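Local coordinates for lombricine kinase (Urechis caupo, PDB 3JQ3), which catalyses the reversible transfer of a phosphoryl group from ATP to the guanidino group of lombricine, as a member of the phosphagen kinase family, at residues R117-R122 against G277-V282; S281-L286 against V320-N325. All coordinates share one frame; numbering follows the deposited sequence.

Contact 1. Residues R117-R122 against G277-V282; sequences RIRTGR and GLRASV. With ADP (adenosine-5'-diphosphate), chain B.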
ATOM      1  N   ARG A 117      12.432   5.715  29.606  1.00 23.57           N
ATOM      2  CA  ARG A 117      11.409   6.040  28.624  1.00 24.05           C
ATOM      3  C   ARG A 117      10.147   5.223  28.879  1.00 22.99           C
ATOM      4  O   ARG A 117      10.218   4.027  29.153  1.00 25.19           O
ATOM      5  CB  ARG A 117      11.947   5.769  27.217  1.00 22.96           C
ATOM      6  CG  ARG A 117      10.996   6.110  26.084  1.00 26.85           C
ATOM      7  CD  ARG A 117      11.704   5.979  24.740  1.00 28.53           C
ATOM      8  NE  ARG A 117      10.820   6.254  23.612  1.00 27.57           N
ATOM      9  CZ  ARG A 117      10.074   5.335  23.006  1.00 27.32           C
ATOM     10  NH1 ARG A 117       9.299   5.676  21.985  1.00 29.14           N
ATOM     11  NH2 ARG A 117      10.101   4.075  23.423  1.00 22.08           N
ATOM     12  N   ILE A 118       8.995   5.877  28.800  1.00 18.52           N
ATOM     13  CA  ILE A 118       7.717   5.196  28.968  1.00 17.76           C
ATOM     14  C   ILE A 118       6.727   5.686  27.921  1.00 16.74           C
ATOM     15  O   ILE A 118       6.495   6.888  27.794  1.00 20.42           O
ATOM     16  CB  ILE A 118       7.128   5.432  30.371  1.00 13.80           C
ATOM     17  CG1 ILE A 118       8.074   4.887  31.445  1.00 16.30           C
ATOM     18  CG2 ILE A 118       5.755   4.788  30.484  1.00 11.91           C
ATOM     19  CD1 ILE A 118       7.638   5.201  32.866  1.00 12.44           C
ATOM     20  N   ARG A 119       6.153   4.758  27.164  1.00 14.82           N
ATOM     21  CA  ARG A 119       5.228   5.135  26.101  1.00 17.81           C
ATOM     22  C   ARG A 119       3.921   4.355  26.128  1.00 17.19           C
ATOM     23  O   ARG A 119       3.860   3.226  26.614  1.00 18.04           O
ATOM     24  CB  ARG A 119       5.895   5.008  24.724  1.00 21.92           C
ATOM     25  CG  ARG A 119       6.332   3.599  24.340  1.00 27.13           C
ATOM     26  CD  ARG A 119       5.189   2.781  23.742  1.00 29.65           C
ATOM     27  NE  ARG A 119       5.669   1.578  23.065  1.00 29.16           N
ATOM     28  CZ  ARG A 119       4.904   0.534  22.758  1.00 26.96           C
ATOM     29  NH1 ARG A 119       5.428  -0.520  22.140  1.00 20.81           N
ATOM     30  NH2 ARG A 119       3.616   0.543  23.074  1.00 28.01           N
ATOM     31  N   THR A 120       2.876   4.981  25.601  1.00 17.33           N
ATOM     32  CA  THR A 120       1.588   4.330  25.416  1.00 17.18           C
ATOM     33  C   THR A 120       0.882   4.978  24.232  1.00 19.46           C
ATOM     34  O   THR A 120       1.373   5.954  23.665  1.00 19.60           O
ATOM     35  CB  THR A 120       0.701   4.442  26.672  1.00 16.68           C
ATOM     36  OG1 THR A 120      -0.402   3.530  26.570  1.00 15.30           O
ATOM     37  CG2 THR A 120       0.170   5.855  26.829  1.00 11.56           C
ATOM     38  N   GLY A 121      -0.269   4.432  23.858  1.00 19.04           N
ATOM     39  CA  GLY A 121      -1.055   4.992  22.777  1.00 18.30           C
ATOM     40  C   GLY A 121      -2.502   5.161  23.186  1.00 20.53           C
ATOM     41  O   GLY A 121      -3.031   4.374  23.968  1.00 24.41           O
ATOM     42  N   ARG A 122      -3.144   6.199  22.663  1.00 20.08           N
ATOM     43  CA  ARG A 122      -4.549   6.442  22.949  1.00 20.92           C
ATOM     44  C   ARG A 122      -5.347   6.628  21.666  1.00 20.40           C
ATOM     45  O   ARG A 122      -4.806   7.037  20.636  1.00 15.31           O
ATOM     46  CB  ARG A 122      -4.711   7.672  23.843  1.00 20.77           C
ATOM     47  CG  ARG A 122      -4.207   7.486  25.260  1.00 17.81           C
ATOM     48  CD  ARG A 122      -5.013   6.435  26.008  1.00 16.34           C
ATOM     49  NE  ARG A 122      -4.571   6.316  27.392  1.00 20.41           N
ATOM     50  CZ  ARG A 122      -3.562   5.548  27.789  1.00 24.19           C
ATOM     51  NH1 ARG A 122      -2.892   4.820  26.905  1.00 23.82           N
ATOM     52  NH2 ARG A 122      -3.222   5.505  29.070  1.00 23.16           N
ATOM     53  N   GLY A 277      -0.920  -0.753  26.560  1.00 17.96           N
ATOM     54  CA  GLY A 277      -0.169  -0.254  25.422  1.00 16.39           C
ATOM     55  C   GLY A 277       1.144   0.340  25.886  1.00 21.90           C
ATOM     56  O   GLY A 277       1.790   1.098  25.163  1.00 30.06           O
ATOM     57  N   LEU A 278       1.545  -0.023  27.100  1.00 17.57           N
ATOM     58  CA  LEU A 278       2.668   0.625  27.758  1.00 21.18           C
ATOM     59  C   LEU A 278       3.981  -0.128  27.598  1.00 25.23           C
ATOM     60  O   LEU A 278       4.075  -1.315  27.912  1.00 28.95           O
ATOM     61  CB  LEU A 278       2.354   0.835  29.243  1.00 20.96           C
ATOM     62  CG  LEU A 278       3.445   1.461  30.115  1.00 19.51           C
ATOM     63  CD1 LEU A 278       2.840   2.430  31.115  1.00 20.85           C
ATOM     64  CD2 LEU A 278       4.271   0.389  30.819  1.00 17.78           C
ATOM     65  N   ARG A 279       4.997   0.575  27.107  1.00 22.90           N
ATOM     66  CA  ARG A 279       6.350   0.038  27.078  1.00 18.63           C
ATOM     67  C   ARG A 279       7.281   0.945  27.868  1.00 20.18           C
ATOM     68  O   ARG A 279       7.673   2.014  27.400  1.00 21.74           O
ATOM     69  CB  ARG A 279       6.863  -0.119  25.647  1.00 17.52           C
ATOM     70  CG  ARG A 279       8.111  -0.992  25.543  1.00 19.06           C
ATOM     71  CD  ARG A 279       8.606  -1.114  24.103  1.00 20.79           C
ATOM     72  NE  ARG A 279       9.579  -0.081  23.765  1.00 19.33           N
ATOM     73  CZ  ARG A 279      10.895  -0.242  23.853  1.00 23.04           C
ATOM     74  NH1 ARG A 279      11.397  -1.397  24.262  1.00 27.03           N
ATOM     75  NH2 ARG A 279      11.711   0.750  23.530  1.00 26.07           N
ATOM     76  N   ALA A 280       7.614   0.517  29.080  1.00 19.48           N
ATOM     77  CA  ALA A 280       8.575   1.223  29.906  1.00 16.21           C
ATOM     78  C   ALA A 280       9.941   0.617  29.654  1.00 18.56           C
ATOM     79  O   ALA A 280      10.111  -0.596  29.743  1.00 21.17           O
ATOM     80  CB  ALA A 280       8.205   1.100  31.370  1.00 17.22           C
ATOM     81  N   SER A 281      10.917   1.458  29.340  1.00 17.97           N
ATOM     82  CA  SER A 281      12.248   0.970  29.024  1.00 17.06           C
ATOM     83  C   SER A 281      13.340   1.820  29.655  1.00 18.54           C
ATOM     84  O   SER A 281      13.123   2.977  30.019  1.00 16.84           O
ATOM     85  CB  SER A 281      12.452   0.942  27.513  1.00 17.26           C
ATOM     86  OG  SER A 281      12.557   2.260  27.005  1.00 16.22           O
ATOM     87  N   VAL A 282      14.521   1.226  29.774  1.00 19.60           N
ATOM     88  CA  VAL A 282      15.712   1.946  30.180  1.00 20.09           C
ATOM     89  C   VAL A 282      16.841   1.620  29.212  1.00 21.53           C
ATOM     90  O   VAL A 282      16.835   0.571  28.565  1.00 21.47           O
ATOM     91  CB  VAL A 282      16.169   1.540  31.591  1.00 18.81           C
ATOM     92  CG1 VAL A 282      15.065   1.791  32.607  1.00 18.92           C
ATOM     93  CG2 VAL A 282      16.599   0.078  31.603  1.00 14.43           C
TER
HETATM   94  PB  ADP B 400       8.722   1.816  20.562  1.00 64.42           P
HETATM   95  O1B ADP B 400       8.213   1.426  19.194  1.00 66.86           O
HETATM   96  O2B ADP B 400       9.024   3.284  20.729  1.00 66.68           O
HETATM   97  O3B ADP B 400       7.935   1.217  21.701  1.00 63.47           O
HETATM   98  PA  ADP B 400      11.251   1.125  19.488  1.00 64.51           P
HETATM   99  O1A ADP B 400      10.545   1.370  18.176  1.00 66.84           O
HETATM  100  O2A ADP B 400      12.126  -0.095  19.663  1.00 63.36           O
HETATM  101  O3A ADP B 400      10.161   1.099  20.678  1.00 54.52           O
HETATM  102  O5' ADP B 400      12.163   2.406  19.832  1.00 78.87           O
HETATM  103  C5' ADP B 400      11.883   3.702  19.305  1.00 76.94           C
HETATM  104  C4' ADP B 400      13.031   4.632  19.683  1.00 74.74           C
HETATM  105  O4' ADP B 400      12.981   4.948  21.078  1.00 73.65           O
HETATM  106  C3' ADP B 400      14.379   3.979  19.420  1.00 74.44           C
HETATM  107  O3' ADP B 400      15.097   4.730  18.435  1.00 75.10           O
HETATM  108  C2' ADP B 400      15.130   4.028  20.736  1.00 73.17           C
HETATM  109  O2' ADP B 400      16.435   4.582  20.543  1.00 73.14           O
HETATM  110  C1' ADP B 400      14.299   4.929  21.632  1.00 71.79           C
HETATM  111  N9  ADP B 400      14.288   4.434  23.034  1.00 68.63           N
HETATM  112  C8  ADP B 400      13.667   3.328  23.486  1.00 67.30           C
HETATM  113  N7  ADP B 400      13.861   3.171  24.823  1.00 65.39           N
HETATM  114  C5  ADP B 400      14.622   4.196  25.249  1.00 63.76           C
HETATM  115  C6  ADP B 400      15.195   4.640  26.543  1.00 60.83           C
HETATM  116  N6  ADP B 400      14.994   3.942  27.687  1.00 48.45           N
HETATM  117  N1  ADP B 400      15.932   5.770  26.542  1.00 62.09           N
HETATM  118  C2  ADP B 400      16.147   6.479  25.416  1.00 64.10           C
HETATM  119  N3  ADP B 400      15.657   6.136  24.212  1.00 65.16           N
HETATM  120  C4  ADP B 400      14.901   5.023  24.064  1.00 66.00           C
HETATM  121  O   HOH W   1      10.126   2.781  25.999  1.00 22.03           O

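Contact 2. Residues S281-L286 against V320-N325; sequences SVHVQL and VYDISN. With ADP (adenosine-5'-diphosphate), chain B.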
ATOM      1  N   SER A 281      10.917   1.458  29.340  1.00 17.97           N
ATOM      2  CA  SER A 281      12.248   0.970  29.024  1.00 17.06           C
ATOM      3  C   SER A 281      13.340   1.820  29.655  1.00 18.54           C
ATOM      4  O   SER A 281      13.123   2.977  30.019  1.00 16.84           O
ATOM      5  CB  SER A 281      12.452   0.942  27.513  1.00 17.26           C
ATOM      6  OG  SER A 281      12.557   2.260  27.005  1.00 16.22           O
ATOM      7  N   VAL A 282      14.521   1.226  29.774  1.00 19.60           N
ATOM      8  CA  VAL A 282      15.712   1.946  30.180  1.00 20.09           C
ATOM      9  C   VAL A 282      16.841   1.620  29.212  1.00 21.53           C
ATOM     10  O   VAL A 282      16.835   0.571  28.565  1.00 21.47           O
ATOM     11  CB  VAL A 282      16.169   1.540  31.591  1.00 18.81           C
ATOM     12  CG1 VAL A 282      15.065   1.791  32.607  1.00 18.92           C
ATOM     13  CG2 VAL A 282      16.599   0.078  31.603  1.00 14.43           C
ATOM     14  N   HIS A 283      17.797   2.533  29.099  1.00 19.44           N
ATOM     15  CA  HIS A 283      19.064   2.219  28.467  1.00 19.33           C
ATOM     16  C   HIS A 283      20.019   1.855  29.589  1.00 19.53           C
ATOM     17  O   HIS A 283      20.347   2.693  30.426  1.00 20.64           O
ATOM     18  CB  HIS A 283      19.587   3.411  27.667  1.00 20.13           C
ATOM     19  CG  HIS A 283      18.960   3.550  26.315  1.00 22.38           C
ATOM     20  ND1 HIS A 283      19.553   4.247  25.285  1.00 21.94           N
ATOM     21  CD2 HIS A 283      17.798   3.062  25.818  1.00 22.57           C
ATOM     22  CE1 HIS A 283      18.778   4.196  24.217  1.00 22.06           C
ATOM     23  NE2 HIS A 283      17.706   3.482  24.514  1.00 24.05           N
ATOM     24  N   VAL A 284      20.436   0.594  29.623  1.00 18.06           N
ATOM     25  CA  VAL A 284      21.284   0.102  30.698  1.00 16.77           C
ATOM     26  C   VAL A 284      22.528  -0.586  30.146  1.00 19.62           C
ATOM     27  O   VAL A 284      22.440  -1.451  29.274  1.00 20.49           O
ATOM     28  CB  VAL A 284      20.510  -0.860  31.629  1.00 17.06           C
ATOM     29  CG1 VAL A 284      19.773  -1.907  30.814  1.00 15.29           C
ATOM     30  CG2 VAL A 284      21.450  -1.512  32.632  1.00 14.42           C
ATOM     31  N   GLN A 285      23.688  -0.192  30.660  1.00 17.05           N
ATOM     32  CA  GLN A 285      24.958  -0.727  30.192  1.00 17.90           C
ATOM     33  C   GLN A 285      25.336  -1.979  30.970  1.00 19.23           C
ATOM     34  O   GLN A 285      25.449  -1.947  32.193  1.00 22.73           O
ATOM     35  CB  GLN A 285      26.049   0.333  30.327  1.00 19.80           C
ATOM     36  CG  GLN A 285      27.312   0.032  29.549  1.00 19.43           C
ATOM     37  CD  GLN A 285      28.216   1.240  29.437  1.00 21.20           C
ATOM     38  OE1 GLN A 285      28.731   1.547  28.360  1.00 26.69           O
ATOM     39  NE2 GLN A 285      28.407   1.941  30.550  1.00 17.03           N
ATOM     40  N   LEU A 286      25.533  -3.082  30.254  1.00 22.43           N
ATOM     41  CA  LEU A 286      25.826  -4.370  30.883  1.00 23.17           C
ATOM     42  C   LEU A 286      27.032  -5.043  30.236  1.00 24.34           C
ATOM     43  O   LEU A 286      26.884  -6.020  29.500  1.00 27.27           O
ATOM     44  CB  LEU A 286      24.608  -5.294  30.789  1.00 20.18           C
ATOM     45  CG  LEU A 286      23.288  -4.763  31.353  1.00 20.13           C
ATOM     46  CD1 LEU A 286      22.120  -5.605  30.871  1.00 22.40           C
ATOM     47  CD2 LEU A 286      23.324  -4.705  32.874  1.00 17.12           C
ATOM     48  N   VAL A 320      25.210  -1.321  25.685  1.00 28.40           N
ATOM     49  CA  VAL A 320      24.044  -0.648  26.252  1.00 25.76           C
ATOM     50  C   VAL A 320      22.778  -1.226  25.636  1.00 26.15           C
ATOM     51  O   VAL A 320      22.606  -1.204  24.416  1.00 28.60           O
ATOM     52  CB  VAL A 320      24.069   0.873  26.006  1.00 22.98           C
ATOM     53  CG1 VAL A 320      22.856   1.526  26.649  1.00 19.82           C
ATOM     54  CG2 VAL A 320      25.347   1.483  26.548  1.00 24.60           C
ATOM     55  N   TYR A 321      21.893  -1.745  26.477  1.00 21.60           N
ATOM     56  CA  TYR A 321      20.690  -2.403  25.983  1.00 19.11           C
ATOM     57  C   TYR A 321      19.414  -1.642  26.303  1.00 20.15           C
ATOM     58  O   TYR A 321      19.335  -0.916  27.295  1.00 21.79           O
ATOM     59  CB  TYR A 321      20.596  -3.828  26.525  1.00 19.86           C
ATOM     60  CG  TYR A 321      21.634  -4.757  25.942  1.00 23.46           C
ATOM     61  CD1 TYR A 321      22.908  -4.838  26.491  1.00 25.13           C
ATOM     62  CD2 TYR A 321      21.345  -5.546  24.837  1.00 22.32           C
ATOM     63  CE1 TYR A 321      23.861  -5.684  25.959  1.00 26.61           C
ATOM     64  CE2 TYR A 321      22.293  -6.395  24.300  1.00 24.81           C
ATOM     65  CZ  TYR A 321      23.550  -6.458  24.865  1.00 28.70           C
ATOM     66  OH  TYR A 321      24.498  -7.299  24.333  1.00 34.87           O
ATOM     67  N   ASP A 322      18.424  -1.813  25.437  1.00 19.88           N
ATOM     68  CA  ASP A 322      17.091  -1.281  25.657  1.00 20.16           C
ATOM     69  C   ASP A 322      16.255  -2.376  26.311  1.00 21.12           C
ATOM     70  O   ASP A 322      15.776  -3.285  25.634  1.00 27.10           O
ATOM     71  CB  ASP A 322      16.479  -0.861  24.319  1.00 25.06           C
ATOM     72  CG  ASP A 322      15.089  -0.268  24.460  1.00 31.05           C
ATOM     73  OD1 ASP A 322      14.408  -0.546  25.468  1.00 33.14           O
ATOM     74  OD2 ASP A 322      14.673   0.474  23.547  1.00 35.96           O
ATOM     75  N   ILE A 323      16.098  -2.299  27.628  1.00 19.07           N
ATOM     76  CA  ILE A 323      15.335  -3.299  28.370  1.00 20.75           C
ATOM     77  C   ILE A 323      13.972  -2.740  28.757  1.00 21.54           C
ATOM     78  O   ILE A 323      13.875  -1.611  29.235  1.00 26.34           O
ATOM     79  CB  ILE A 323      16.066  -3.743  29.652  1.00 21.82           C
ATOM     80  CG1 ILE A 323      17.537  -4.051  29.367  1.00 19.87           C
ATOM     81  CG2 ILE A 323      15.382  -4.956  30.254  1.00 23.00           C
ATOM     82  CD1 ILE A 323      17.767  -5.381  28.685  1.00 20.79           C
ATOM     83  N   SER A 324      12.922  -3.533  28.559  1.00 17.51           N
ATOM     84  CA  SER A 324      11.561  -3.075  28.820  1.00 18.23           C
ATOM     85  C   SER A 324      10.647  -4.222  29.238  1.00 20.76           C
ATOM     86  O   SER A 324      11.013  -5.389  29.116  1.00 22.86           O
ATOM     87  CB  SER A 324      10.987  -2.390  27.578  1.00 16.23           C
ATOM     88  OG  SER A 324      10.793  -3.322  26.528  1.00 17.86           O
ATOM     89  N   ASN A 325       9.458  -3.891  29.734  1.00 20.02           N
ATOM     90  CA  ASN A 325       8.465  -4.918  30.029  1.00 21.63           C
ATOM     91  C   ASN A 325       8.007  -5.605  28.746  1.00 19.51           C
ATOM     92  O   ASN A 325       7.761  -4.953  27.734  1.00 20.65           O
ATOM     93  CB  ASN A 325       7.270  -4.340  30.789  1.00 21.72           C
ATOM     94  CG  ASN A 325       6.620  -3.182  30.065  1.00 22.26           C
ATOM     95  OD1 ASN A 325       7.246  -2.145  29.847  1.00 25.55           O
ATOM     96  ND2 ASN A 325       5.354  -3.344  29.698  1.00 18.56           N
TER
HETATM   97  PB  ADP B 400       8.722   1.816  20.562  1.00 64.42           P
HETATM   98  O1B ADP B 400       8.213   1.426  19.194  1.00 66.86           O
HETATM   99  O2B ADP B 400       9.024   3.284  20.729  1.00 66.68           O
HETATM  100  O3B ADP B 400       7.935   1.217  21.701  1.00 63.47           O
HETATM  101  PA  ADP B 400      11.251   1.125  19.488  1.00 64.51           P
HETATM  102  O1A ADP B 400      10.545   1.370  18.176  1.00 66.84           O
HETATM  103  O2A ADP B 400      12.126  -0.095  19.663  1.00 63.36           O
HETATM  104  O3A ADP B 400      10.161   1.099  20.678  1.00 54.52           O
HETATM  105  O5' ADP B 400      12.163   2.406  19.832  1.00 78.87           O
HETATM  106  C5' ADP B 400      11.883   3.702  19.305  1.00 76.94           C
HETATM  107  C4' ADP B 400      13.031   4.632  19.683  1.00 74.74           C
HETATM  108  O4' ADP B 400      12.981   4.948  21.078  1.00 73.65           O
HETATM  109  C3' ADP B 400      14.379   3.979  19.420  1.00 74.44           C
HETATM  110  O3' ADP B 400      15.097   4.730  18.435  1.00 75.10           O
HETATM  111  C2' ADP B 400      15.130   4.028  20.736  1.00 73.17           C
HETATM  112  O2' ADP B 400      16.435   4.582  20.543  1.00 73.14           O
HETATM  113  C1' ADP B 400      14.299   4.929  21.632  1.00 71.79           C
HETATM  114  N9  ADP B 400      14.288   4.434  23.034  1.00 68.63           N
HETATM  115  C8  ADP B 400      13.667   3.328  23.486  1.00 67.30           C
HETATM  116  N7  ADP B 400      13.861   3.171  24.823  1.00 65.39           N
HETATM  117  C5  ADP B 400      14.622   4.196  25.249  1.00 63.76           C
HETATM  118  C6  ADP B 400      15.195   4.640  26.543  1.00 60.83           C
HETATM  119  N6  ADP B 400      14.994   3.942  27.687  1.00 48.45           N
HETATM  120  N1  ADP B 400      15.932   5.770  26.542  1.00 62.09           N
HETATM  121  C2  ADP B 400      16.147   6.479  25.416  1.00 64.10           C
HETATM  122  N3  ADP B 400      15.657   6.136  24.212  1.00 65.16           N
HETATM  123  C4  ADP B 400      14.901   5.023  24.064  1.00 66.00           C

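Contact 1. Residues R117-R122 against G277-V282
R119 and R279 face each other as a hydrogen-bonded pair between antiparallel strands 113-122 and 279-285, neighbours in the large antiparallel sheet of the phosphagen kinase fold; R117 and S281 form the next such pair on the same side. Two backbone bonds close each pair, the straightest running from S281 N to R117 O at 171°. R119 bends sharply, its chi2 of 84° folding the guanidinium across the neighbouring strand, where R279 CB lies over one face of the group, 3.3 Å from R119 NE. The guanidinium planes of R119 and R279 stand 46° apart, so they are not stacked; instead they converge on one beta-phosphate oxygen. R119 NE bonds ADP O3B at 2.7 Å, while R279 NE makes a weak bond to the same O3B at 2.9 Å. R117 behaves differently: its chain runs extended along one face of the adenine, ribose O4' sits over the centre of its guanidinium, and NH1 reaches ADP O2B at 2.7 Å. The diphosphate charge, joined by the salt bridge from R279 to D322, probably offsets the gathering of arginines, to which R223 and R307 add. On the reverse side of this strand pair, I118, L278 and A280 make an apolar surface. There I118 CG1 packs on A280 CB at 3.8 Å, with helix 233-252 touching I118 and helix 333-355 touching A280. A bound water ties the nucleotide side together, donating to R279 O and to S281 OG and weakly accepting from R117 NH2, while S281 OG donates to ADP N7 at 2.7 Å.

Contact 2. Residues S281-L286 against V320-N325
V320 straddles two residues of the antiparallel partner strand: its CG1 lies 3.9 Å from H283 CB, and its CG2 the same distance from Q285 CG. Y321 next forms a hydrogen-bonded pair with V284. Its N-H points almost straight at V284 O (175°), and its ring meets F295 edge-to-face outside the pair. At D322 the side chain returns to the nucleotide side. CG lies anti to the backbone N (chi1 -179°), which brings OD1 within 3.2 Å of S281 CB and leaves OD2 to form a salt bridge with R279 NH2. That same OD2 lies near the plane of the H283 ring, at its edge, 4.4 Å from NE2, while H283 turns a face to the adenine with ADP N1 3.3 Å above the ring plane. I323 pairs with V282 through two backbone bonds, V282 N donating to I323 O and I323 N to V282 O. On the side away from ADP, the I323 and V284 side chains cross, CG1 to CG1 at 3.4 Å. S324 then sets its CB 3.6 Å from S281 CB in a non-hydrogen-bonded pair. With one side of the strand pair largely apolar and the other supplying H283 and D322 beside the base, this is the adenine-binding site on the antiparallel sheet of the phosphagen kinase catalytic domain.

How the contacts relate
Strand 279-285 is common to both contacts: strand 113-122 flanks it in contact 1 and strand 320-325 in contact 2, so the three are consecutive in one sheet. Both contacts are buried, but contact 1 has its centre about 6 Å from the centre of the chain and contact 2 about 17 Å; nine of ten touching residues are buried in contact 1 and six of ten in contact 2, the rest being partly exposed. Contact 1 is dominated by arginines gripping the diphosphate; contact 2 supplies a carboxylate and an imidazole near the base. They join directly through the salt bridge between R279 and D322, and through N325 OD1, a probable hydrogen-bond acceptor 2.8 Å from A280 N.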